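PDB 3QYH: Co-type Nitrile Hydratase beta subunit from Pseudomonas putida, which forms, with the alpha subunit, a cobalt-dependent nitrile hydratase, which converts nitriles to the corresponding amides. Local coordinates for residues Thr187-Ser192 / Lys204-Val209; Val137-Lys142 / Arg152-Lys157; His147-Arg152 / Asp210-Tyr215. One frame throughout, in Å; residues are numbered along the deposited sequence.

Interaction 1. Residues Thr187-Ser192 / Lys204-Val209; sequences TVSFTS and KDTIRV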
loop_
_atom_site.group_PDB
_atom_site.type_symbol
_atom_site.label_atom_id
_atom_site.label_comp_id
_atom_site.label_asym_id
_atom_site.label_seq_id
_atom_site.Cartn_x
_atom_site.Cartn_y
_atom_site.Cartn_z
ATOM N N THR B 187 12.666 9.154 -4.355
ATOM C CA THR B 187 11.420 9.901 -4.538
ATOM C C THR B 187 11.662 11.051 -5.513
ATOM O O THR B 187 12.597 11.845 -5.333
ATOM C CB THR B 187 10.850 10.475 -3.233
ATOM O OG1 THR B 187 10.556 9.404 -2.335
ATOM C CG2 THR B 187 9.538 11.241 -3.518
ATOM N N VAL B 188 10.829 11.127 -6.548
ATOM C CA VAL B 188 10.968 12.161 -7.561
ATOM C C VAL B 188 9.740 13.041 -7.527
ATOM O O VAL B 188 8.628 12.528 -7.504
ATOM C CB VAL B 188 11.106 11.558 -8.954
ATOM C CG1 VAL B 188 11.156 12.672 -10.015
ATOM C CG2 VAL B 188 12.335 10.657 -9.037
ATOM N N SER B 189 9.934 14.363 -7.528
ATOM C CA SER B 189 8.821 15.302 -7.415
ATOM C C SER B 189 8.484 15.900 -8.797
ATOM O O SER B 189 9.360 16.376 -9.509
ATOM C CB SER B 189 9.161 16.418 -6.416
ATOM O OG SER B 189 8.141 17.376 -6.336
ATOM N N PHE B 190 7.205 15.863 -9.153
ATOM C CA PHE B 190 6.713 16.379 -10.431
ATOM C C PHE B 190 5.715 17.476 -10.139
ATOM O O PHE B 190 4.898 17.335 -9.243
ATOM C CB PHE B 190 5.977 15.278 -11.211
ATOM C CG PHE B 190 6.834 14.104 -11.573
ATOM C CD1 PHE B 190 6.882 12.989 -10.751
ATOM C CD2 PHE B 190 7.566 14.092 -12.752
ATOM C CE1 PHE B 190 7.668 11.885 -11.079
ATOM C CE2 PHE B 190 8.373 12.998 -13.086
ATOM C CZ PHE B 190 8.410 11.889 -12.259
ATOM N N THR B 191 5.741 18.560 -10.905
ATOM C CA THR B 191 4.718 19.581 -10.739
ATOM C C THR B 191 3.430 19.112 -11.376
ATOM O O THR B 191 3.439 18.326 -12.319
ATOM C CB THR B 191 5.083 20.912 -11.435
ATOM O OG1 THR B 191 5.203 20.670 -12.846
ATOM C CG2 THR B 191 6.400 21.463 -10.901
ATOM N N SER B 192 2.322 19.627 -10.873
ATOM C CA SER B 192 1.015 19.324 -11.437
ATOM C C SER B 192 0.962 19.667 -12.940
ATOM O O SER B 192 0.378 18.934 -13.744
ATOM C CB SER B 192 -0.052 20.092 -10.660
ATOM O OG SER B 192 -1.349 19.844 -11.164
ATOM N N LYS B 204 0.179 25.173 -7.288
ATOM C CA LYS B 204 0.878 24.831 -6.053
ATOM C C LYS B 204 1.218 23.343 -5.933
ATOM O O LYS B 204 2.252 22.981 -5.362
ATOM C CB LYS B 204 0.068 25.289 -4.835
ATOM C CG LYS B 204 0.278 26.754 -4.447
ATOM C CD LYS B 204 1.759 27.076 -4.359
ATOM C CE LYS B 204 2.015 28.453 -3.772
ATOM N NZ LYS B 204 1.965 28.434 -2.289
ATOM N N ASP B 205 0.361 22.494 -6.497
ATOM C CA ASP B 205 0.406 21.051 -6.225
ATOM C C ASP B 205 1.518 20.231 -6.879
ATOM O O ASP B 205 1.901 20.465 -8.030
ATOM C CB ASP B 205 -0.971 20.463 -6.460
ATOM C CG ASP B 205 -2.023 21.185 -5.645
ATOM O OD1 ASP B 205 -1.630 21.991 -4.751
ATOM O OD2 ASP B 205 -3.218 20.969 -5.892
ATOM N N THR B 206 2.064 19.288 -6.111
ATOM C CA THR B 206 3.122 18.425 -6.604
ATOM C C THR B 206 2.796 16.958 -6.313
ATOM O O THR B 206 2.044 16.640 -5.378
ATOM C CB THR B 206 4.522 18.791 -6.019
ATOM O OG1 THR B 206 4.525 18.606 -4.601
ATOM C CG2 THR B 206 4.878 20.232 -6.335
ATOM N N ILE B 207 3.359 16.083 -7.138
ATOM C CA ILE B 207 3.130 14.649 -7.039
ATOM C C ILE B 207 4.481 14.008 -6.897
ATOM O O ILE B 207 5.371 14.240 -7.722
ATOM C CB ILE B 207 2.443 14.088 -8.306
ATOM C CG1 ILE B 207 1.055 14.699 -8.492
ATOM C CG2 ILE B 207 2.311 12.570 -8.196
ATOM C CD1 ILE B 207 1.065 16.134 -9.076
ATOM N N ARG B 208 4.659 13.242 -5.829
ATOM C CA ARG B 208 5.904 12.547 -5.601
ATOM C C ARG B 208 5.697 11.075 -5.929
ATOM O O ARG B 208 4.664 10.494 -5.593
ATOM C CB ARG B 208 6.391 12.773 -4.157
ATOM C CG ARG B 208 6.940 14.200 -3.979
ATOM C CD ARG B 208 7.362 14.567 -2.565
ATOM N NE ARG B 208 7.917 15.926 -2.568
ATOM C CZ ARG B 208 8.849 16.360 -1.733
ATOM N NH1 ARG B 208 9.346 15.554 -0.799
ATOM N NH2 ARG B 208 9.289 17.607 -1.845
ATOM N N VAL B 209 6.678 10.490 -6.604
ATOM C CA VAL B 209 6.605 9.089 -7.011
ATOM C C VAL B 209 7.934 8.405 -6.725
ATOM O O VAL B 209 8.997 8.986 -6.959
ATOM C CB VAL B 209 6.288 8.973 -8.537
ATOM C CG1 VAL B 209 5.978 7.524 -8.924
ATOM C CG2 VAL B 209 5.118 9.896 -8.932
#
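Val188 and Val209 form one antiparallel hydrogen-bonded pair, and Phe190 and Ile207 form the next. Each pair closes a ring of two backbone bonds. Val188 N to Val209 O is 2.8 Å and Phe190 N to Ile207 O is also 2.8 Å, both fairly straight. Just past the strand, Ser192 N donates to Asp205 O at 3.0 Å, a more bent bond (144°). Between these rungs, Arg208 CA sends a C-H contact to Val188 O.

On the apolar face, CD1 and CE1 of Phe190 meet CG2 of Val209, with CE1 at 3.9 Å. Phe190 CG lies anti to its carbonyl carbon (chi1 -62°); this places the ring beside the neighbouring strand, with Ile207 O at its edge. The end of Ile207 comes back toward the start of helix 192-196, its CD1 4.0 Å from Ser192 CA. Leu195 packs on both Phe190 and Ile207.

The other face is more polar. The Thr187 side chain crosses that of Arg208 at about a right angle, with Thr187 CG2 3.6 Å from Arg208 CB. Arg208 NE is buried here without a hydrogen-bond partner in the model. Residues 206-209 also form a parallel ladder with the partner protein chain, carrying the sheet across the interface. Backbone bonds thus set the register between one apolar face and one mixed.

Interaction 2. Residues Val137-Lys142 / Arg152-Lys157; sequences VRVLNK and RYTRGK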
loop_
_atom_site.group_PDB
_atom_site.type_symbol
_atom_site.label_atom_id
_atom_site.label_comp_id
_atom_site.label_asym_id
_atom_site.label_seq_id
_atom_site.Cartn_x
_atom_site.Cartn_y
_atom_site.Cartn_z
ATOM N N VAL B 137 15.499 14.908 -13.483
ATOM C CA VAL B 137 15.516 13.641 -14.192
ATOM C C VAL B 137 14.275 13.498 -15.061
ATOM O O VAL B 137 13.248 14.107 -14.791
ATOM C CB VAL B 137 15.584 12.429 -13.223
ATOM C CG1 VAL B 137 16.945 12.374 -12.487
ATOM C CG2 VAL B 137 14.437 12.475 -12.231
ATOM N N ARG B 138 14.386 12.705 -16.124
ATOM C CA ARG B 138 13.221 12.363 -16.925
ATOM C C ARG B 138 12.967 10.865 -16.821
ATOM O O ARG B 138 13.896 10.063 -16.857
ATOM C CB ARG B 138 13.412 12.777 -18.395
ATOM C CG ARG B 138 12.131 12.688 -19.230
ATOM C CD ARG B 138 12.389 12.948 -20.719
ATOM N NE ARG B 138 12.954 14.273 -20.960
ATOM C CZ ARG B 138 12.233 15.373 -21.140
ATOM N NH1 ARG B 138 10.908 15.318 -21.097
ATOM N NH2 ARG B 138 12.840 16.533 -21.354
ATOM N N VAL B 139 11.705 10.493 -16.675
ATOM C CA VAL B 139 11.325 9.088 -16.611
ATOM C C VAL B 139 11.355 8.517 -18.019
ATOM O O VAL B 139 10.764 9.093 -18.937
ATOM C CB VAL B 139 9.912 8.909 -16.028
ATOM C CG1 VAL B 139 9.526 7.421 -15.986
ATOM C CG2 VAL B 139 9.852 9.550 -14.626
ATOM N N LEU B 140 12.043 7.400 -18.196
ATOM C CA LEU B 140 12.161 6.787 -19.508
ATOM C C LEU B 140 10.800 6.321 -20.026
ATOM O O LEU B 140 9.955 5.840 -19.271
ATOM C CB LEU B 140 13.147 5.617 -19.487
ATOM C CG LEU B 140 14.598 5.976 -19.143
ATOM C CD1 LEU B 140 15.461 4.732 -19.077
ATOM C CD2 LEU B 140 15.158 6.955 -20.163
ATOM N N ASN B 141 10.585 6.481 -21.326
ATOM C CA ASN B 141 9.385 5.945 -21.934
ATOM C C ASN B 141 9.590 4.470 -22.207
ATOM O O ASN B 141 10.194 4.094 -23.211
ATOM C CB ASN B 141 9.053 6.688 -23.228
ATOM C CG ASN B 141 7.731 6.241 -23.824
ATOM O OD1 ASN B 141 6.881 5.689 -23.126
ATOM N ND2 ASN B 141 7.540 6.499 -25.111
ATOM N N LYS B 142 9.106 3.626 -21.299
ATOM C CA LYS B 142 9.203 2.187 -21.505
ATOM C C LYS B 142 7.824 1.596 -21.397
ATOM O O LYS B 142 6.959 2.135 -20.720
ATOM C CB LYS B 142 10.146 1.548 -20.483
ATOM C CG LYS B 142 11.382 2.391 -20.234
ATOM C CD LYS B 142 12.521 1.588 -19.682
ATOM C CE LYS B 142 13.239 0.850 -20.810
ATOM N NZ LYS B 142 14.476 0.175 -20.316
ATOM N N ARG B 152 2.192 4.758 -15.819
ATOM C CA ARG B 152 2.089 5.329 -17.153
ATOM C C ARG B 152 2.091 6.850 -17.094
ATOM O O ARG B 152 2.714 7.495 -17.934
ATOM C CB ARG B 152 0.815 4.847 -17.838
ATOM C CG ARG B 152 1.074 4.281 -19.211
ATOM C CD ARG B 152 -0.136 3.546 -19.824
ATOM N NE ARG B 152 -0.128 3.733 -21.277
ATOM C CZ ARG B 152 -1.103 3.352 -22.106
ATOM N NH1 ARG B 152 -0.994 3.576 -23.418
ATOM N NH2 ARG B 152 -2.185 2.751 -21.629
ATOM N N TYR B 153 1.414 7.424 -16.095
ATOM C CA TYR B 153 1.282 8.883 -16.024
ATOM C C TYR B 153 2.608 9.636 -15.815
ATOM O O TYR B 153 2.660 10.853 -15.990
ATOM C CB TYR B 153 0.223 9.316 -14.983
ATOM C CG TYR B 153 0.654 9.209 -13.522
ATOM C CD1 TYR B 153 0.303 8.091 -12.748
ATOM C CD2 TYR B 153 1.399 10.225 -12.916
ATOM C CE1 TYR B 153 0.706 7.983 -11.400
ATOM C CE2 TYR B 153 1.783 10.139 -11.578
ATOM C CZ TYR B 153 1.443 9.017 -10.828
ATOM O OH TYR B 153 1.840 8.950 -9.505
ATOM N N THR B 154 3.667 8.918 -15.442
ATOM C CA THR B 154 4.971 9.548 -15.220
ATOM C C THR B 154 5.913 9.451 -16.429
ATOM O O THR B 154 6.927 10.151 -16.489
ATOM C CB THR B 154 5.728 8.926 -14.003
ATOM O OG1 THR B 154 6.119 7.592 -14.312
ATOM C CG2 THR B 154 4.884 8.946 -12.719
ATOM N N ARG B 155 5.591 8.583 -17.382
ATOM C CA ARG B 155 6.557 8.263 -18.431
ATOM C C ARG B 155 6.836 9.450 -19.376
ATOM O O ARG B 155 5.925 10.116 -19.843
ATOM C CB ARG B 155 6.140 6.990 -19.184
ATOM C CG ARG B 155 6.115 5.793 -18.250
ATOM C CD ARG B 155 5.726 4.502 -18.932
ATOM N NE ARG B 155 5.213 3.553 -17.944
ATOM C CZ ARG B 155 4.480 2.485 -18.258
ATOM N NH1 ARG B 155 4.195 2.226 -19.534
ATOM N NH2 ARG B 155 4.028 1.676 -17.312
ATOM N N GLY B 156 8.109 9.715 -19.620
ATOM C CA GLY B 156 8.494 10.861 -20.421
ATOM C C GLY B 156 8.475 12.181 -19.675
ATOM O O GLY B 156 8.815 13.220 -20.251
ATOM N N LYS B 157 8.076 12.170 -18.405
ATOM C CA LYS B 157 7.929 13.435 -17.683
ATOM C C LYS B 157 9.205 13.780 -16.901
ATOM O O LYS B 157 10.001 12.898 -16.569
ATOM C CB LYS B 157 6.721 13.401 -16.748
ATOM C CG LYS B 157 5.393 13.093 -17.440
ATOM C CD LYS B 157 5.075 14.147 -18.479
ATOM C CE LYS B 157 3.598 14.147 -18.875
ATOM N NZ LYS B 157 3.145 12.833 -19.329
#
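Val139 is held by its backbone at both ends. Its N donates to Lys157 O at 2.9 Å with an N-H...O angle of 165°. Its O accepts from Gly156 N at 2.8 Å, a more bent bond whose donor stands above the carbonyl plane. Residues 154-157 make a type II beta turn, closed by Lys157 N to Thr154 O. Gly156 sits in this turn with positive phi (80°), where a CB would collide with the carbonyl oxygen of Arg155.

Arg138 adds a less certain side-chain bond, since it has two conformers. In the one described, CG and CD pass close to Gly156 O, the chain bends at chi3 (-60°), and NH1 reaches Gly156 O at 3.1 Å. In this conformer the oxygen lies in the guanidinium plane, at its edge. Val139 points its side chain toward the turn, and CB lies 3.3 Å from Thr154 O. Its CG1 meets Thr154 OG1, a hydroxyl hydrogen-bonded to Pro151 O.

Arg155 extends along the other segment. CB and CG pass Leu140 O, and CD lies 3.2 Å from Lys142 O. Its guanidinium hydrogen-bonds to Asn2 OD1 through NH1 and to Met150 O through NH2, with Arg152 CA over one face. With only the methyl group of an alanine here, Asn2 OD1 and Met150 O would probably lose this donor, and a gap would open beside Leu140 and Lys142.

The pattern is that of a long connection between neighbouring antiparallel strands, 136-139 and 158-168, whose last turn pairs with the first strand. It belongs to the small beta domain of the SH3-like clan.

Interaction 3. Residues His147-Arg152 / Asp210-Tyr215; sequences HTRMPR and DLWDDY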
loop_
_atom_site.group_PDB
_atom_site.type_symbol
_atom_site.label_atom_id
_atom_site.label_comp_id
_atom_site.label_asym_id
_atom_site.label_seq_id
_atom_site.Cartn_x
_atom_site.Cartn_y
_atom_site.Cartn_z
ATOM N N HIS B 147 6.050 -6.963 -15.399
ATOM C CA HIS B 147 5.788 -6.165 -14.200
ATOM C C HIS B 147 6.726 -4.953 -14.141
ATOM O O HIS B 147 7.926 -5.097 -14.368
ATOM C CB HIS B 147 5.974 -7.041 -12.951
ATOM C CG HIS B 147 5.668 -6.339 -11.657
ATOM N ND1 HIS B 147 4.422 -5.824 -11.360
ATOM C CD2 HIS B 147 6.445 -6.096 -10.572
ATOM C CE1 HIS B 147 4.445 -5.286 -10.148
ATOM N NE2 HIS B 147 5.659 -5.439 -9.648
ATOM N N THR B 148 6.189 -3.774 -13.822
ATOM C CA THR B 148 7.015 -2.595 -13.604
ATOM C C THR B 148 6.325 -1.645 -12.638
ATOM O O THR B 148 5.106 -1.728 -12.447
ATOM C CB THR B 148 7.322 -1.851 -14.935
ATOM O OG1 THR B 148 8.421 -0.944 -14.743
ATOM C CG2 THR B 148 6.091 -1.071 -15.440
ATOM N N ARG B 149 7.093 -0.739 -12.024
ATOM C CA ARG B 149 6.504 0.177 -11.040
ATOM C C ARG B 149 6.565 1.645 -11.453
ATOM O O ARG B 149 6.371 2.522 -10.606
ATOM C CB ARG B 149 7.161 0.008 -9.647
ATOM C CG ARG B 149 7.048 -1.405 -9.074
ATOM C CD ARG B 149 5.569 -1.802 -8.853
ATOM N NE ARG B 149 5.012 -1.109 -7.703
ATOM C CZ ARG B 149 3.754 -1.207 -7.294
ATOM N NH1 ARG B 149 2.871 -1.967 -7.946
ATOM N NH2 ARG B 149 3.386 -0.541 -6.216
ATOM N N MET B 150 6.829 1.916 -12.732
ATOM C CA MET B 150 6.748 3.277 -13.247
ATOM C C MET B 150 5.377 3.506 -13.825
ATOM O O MET B 150 5.055 2.962 -14.892
ATOM C CB MET B 150 7.838 3.582 -14.319
ATOM C CG MET B 150 8.027 2.556 -15.418
ATOM S SD MET B 150 8.738 3.348 -16.920
ATOM C CE MET B 150 10.396 3.732 -16.359
ATOM N N PRO B 151 4.543 4.283 -13.121
ATOM C CA PRO B 151 3.176 4.440 -13.628
ATOM C C PRO B 151 3.180 5.102 -15.001
ATOM O O PRO B 151 4.065 5.913 -15.302
ATOM C CB PRO B 151 2.513 5.361 -12.611
ATOM C CG PRO B 151 3.342 5.183 -11.316
ATOM C CD PRO B 151 4.765 4.995 -11.847
ATOM N N ARG B 152 2.192 4.758 -15.819
ATOM C CA ARG B 152 2.089 5.329 -17.153
ATOM C C ARG B 152 2.091 6.850 -17.094
ATOM O O ARG B 152 2.714 7.495 -17.934
ATOM C CB ARG B 152 0.815 4.847 -17.838
ATOM C CG ARG B 152 1.074 4.281 -19.211
ATOM C CD ARG B 152 -0.136 3.546 -19.824
ATOM N NE ARG B 152 -0.128 3.733 -21.277
ATOM C CZ ARG B 152 -1.103 3.352 -22.106
ATOM N NH1 ARG B 152 -0.994 3.576 -23.418
ATOM N NH2 ARG B 152 -2.185 2.751 -21.629
ATOM N N ASP B 210 7.896 7.157 -6.258
ATOM C CA ASP B 210 9.137 6.448 -5.997
ATOM C C ASP B 210 9.588 5.596 -7.181
ATOM O O ASP B 210 8.871 4.698 -7.633
ATOM C CB ASP B 210 9.036 5.617 -4.708
ATOM C CG ASP B 210 8.789 6.482 -3.482
ATOM O OD1 ASP B 210 8.387 5.933 -2.431
ATOM O OD2 ASP B 210 8.990 7.720 -3.579
ATOM N N LEU B 211 10.790 5.878 -7.671
ATOM C CA LEU B 211 11.215 5.347 -8.955
ATOM C C LEU B 211 12.623 4.785 -8.854
ATOM O O LEU B 211 13.472 5.354 -8.164
ATOM C CB LEU B 211 11.154 6.449 -10.010
ATOM C CG LEU B 211 9.728 6.915 -10.317
ATOM C CD1 LEU B 211 9.744 8.211 -11.095
ATOM C CD2 LEU B 211 8.913 5.833 -11.081
ATOM N N TRP B 212 12.858 3.666 -9.531
ATOM C CA TRP B 212 14.149 3.010 -9.503
ATOM C C TRP B 212 15.143 3.712 -10.425
ATOM O O TRP B 212 14.757 4.331 -11.415
ATOM C CB TRP B 212 14.003 1.543 -9.889
ATOM C CG TRP B 212 13.549 0.633 -8.745
ATOM C CD1 TRP B 212 14.316 -0.275 -8.061
ATOM C CD2 TRP B 212 12.237 0.557 -8.174
ATOM N NE1 TRP B 212 13.557 -0.906 -7.103
ATOM C CE2 TRP B 212 12.276 -0.417 -7.158
ATOM C CE3 TRP B 212 11.029 1.209 -8.430
ATOM C CZ2 TRP B 212 11.157 -0.745 -6.397
ATOM C CZ3 TRP B 212 9.920 0.870 -7.674
ATOM C CH2 TRP B 212 9.989 -0.102 -6.684
ATOM N N ASP B 213 16.421 3.619 -10.084
ATOM C CA ASP B 213 17.490 4.344 -10.774
ATOM C C ASP B 213 17.426 4.162 -12.292
ATOM O O ASP B 213 17.432 5.146 -13.036
ATOM C CB ASP B 213 18.863 3.896 -10.242
ATOM C CG ASP B 213 19.997 4.761 -10.749
ATOM O OD1 ASP B 213 20.248 4.724 -11.960
ATOM O OD2 ASP B 213 20.638 5.470 -9.932
ATOM N N ASP B 214 17.353 2.920 -12.763
ATOM C CA ASP B 214 17.340 2.725 -14.211
ATOM C C ASP B 214 15.989 2.990 -14.889
ATOM O O ASP B 214 15.838 2.702 -16.067
ATOM C CB ASP B 214 17.945 1.373 -14.634
ATOM C CG ASP B 214 17.084 0.186 -14.253
ATOM O OD1 ASP B 214 15.958 0.375 -13.740
ATOM O OD2 ASP B 214 17.540 -0.954 -14.464
ATOM N N TYR B 215 15.024 3.543 -14.150
ATOM C CA TYR B 215 13.787 4.051 -14.751
ATOM C C TYR B 215 14.050 5.455 -15.282
ATOM O O TYR B 215 13.207 6.038 -15.970
ATOM C CB TYR B 215 12.681 4.179 -13.701
ATOM C CG TYR B 215 11.993 2.907 -13.240
ATOM C CD1 TYR B 215 12.415 1.645 -13.658
ATOM C CD2 TYR B 215 10.923 2.986 -12.349
ATOM C CE1 TYR B 215 11.747 0.482 -13.208
ATOM C CE2 TYR B 215 10.267 1.851 -11.889
ATOM C CZ TYR B 215 10.673 0.606 -12.315
ATOM O OH TYR B 215 9.986 -0.494 -11.810
#
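Met150 lies across one face of the Tyr215 ring. CG stands 4.2 Å above the ring plane, toward the rim, and SD is 5.2 Å from the ring centroid, above the face. This is a Met-aromatic contact. CE turns back toward the ring, 3.5 Å from Tyr215 CB; the bend at chi3 (69°) puts it there. Met150 CB meets CD2 and CE2 of the same ring. Trp212 CB covers the opposite face over its centre, so the ring is held between two side chains.

At the far end of the ring, Tyr215 OH accepts from Arg149 N at 2.9 Å. The hydroxyl also bonds Asp172, which holds Thr148 OG1 as well. The buried phenol thus has partners on both the 147-152 segment and helix 171-174.

The contact ties the long connection after strand 136-139 to the end of strand 206-212 and the 3-10 turn that follows it. Both belong to the SH3-like beta domain, on the side that faces the cobalt site.

Arg149 lies alongside Trp212, the two pointing the same way. CB is 3.5 Å from Trp212 CZ3, and CG rests near CZ3 and CH2. The guanidinium is turned nearly perpendicular to the indole plane (84°). Bends at chi2 and chi3 carry it onward to the partner protein chain, where NH2 bonds a modified side chain and NE a backbone atom. The Arg149 side chain is about 5 Å from the bound cobalt(III) ion. Leu211 CD2 sits at the edge of the Tyr215 ring, 4.1 Å from Met150 CB, and touches Pro151 CD.

Overall arrangement
All three contacts belong to one beta domain. Interactions 1 and 3 are buried and share strand 206-212; interaction 2 is only partly buried, with Asn141 and Lys142 exposed. Interaction 1 is a regular strand pair held by backbone bonds. Interaction 2 joins a strand end to a turn by two backbone bonds, with arginine side chains laid alongside, whereas interaction 3 rests mainly on side chains and one tyrosine hydroxyl. A shared apolar layer joins them: Phe190 packs on Val139 and on Leu211, and Val209 touches both Tyr153 and Pro151. Polar links add to this, from Thr187 to Asp210 and from Leu140 N to Tyr215 O. Interaction 3 comes closer to the cobalt than interaction 1.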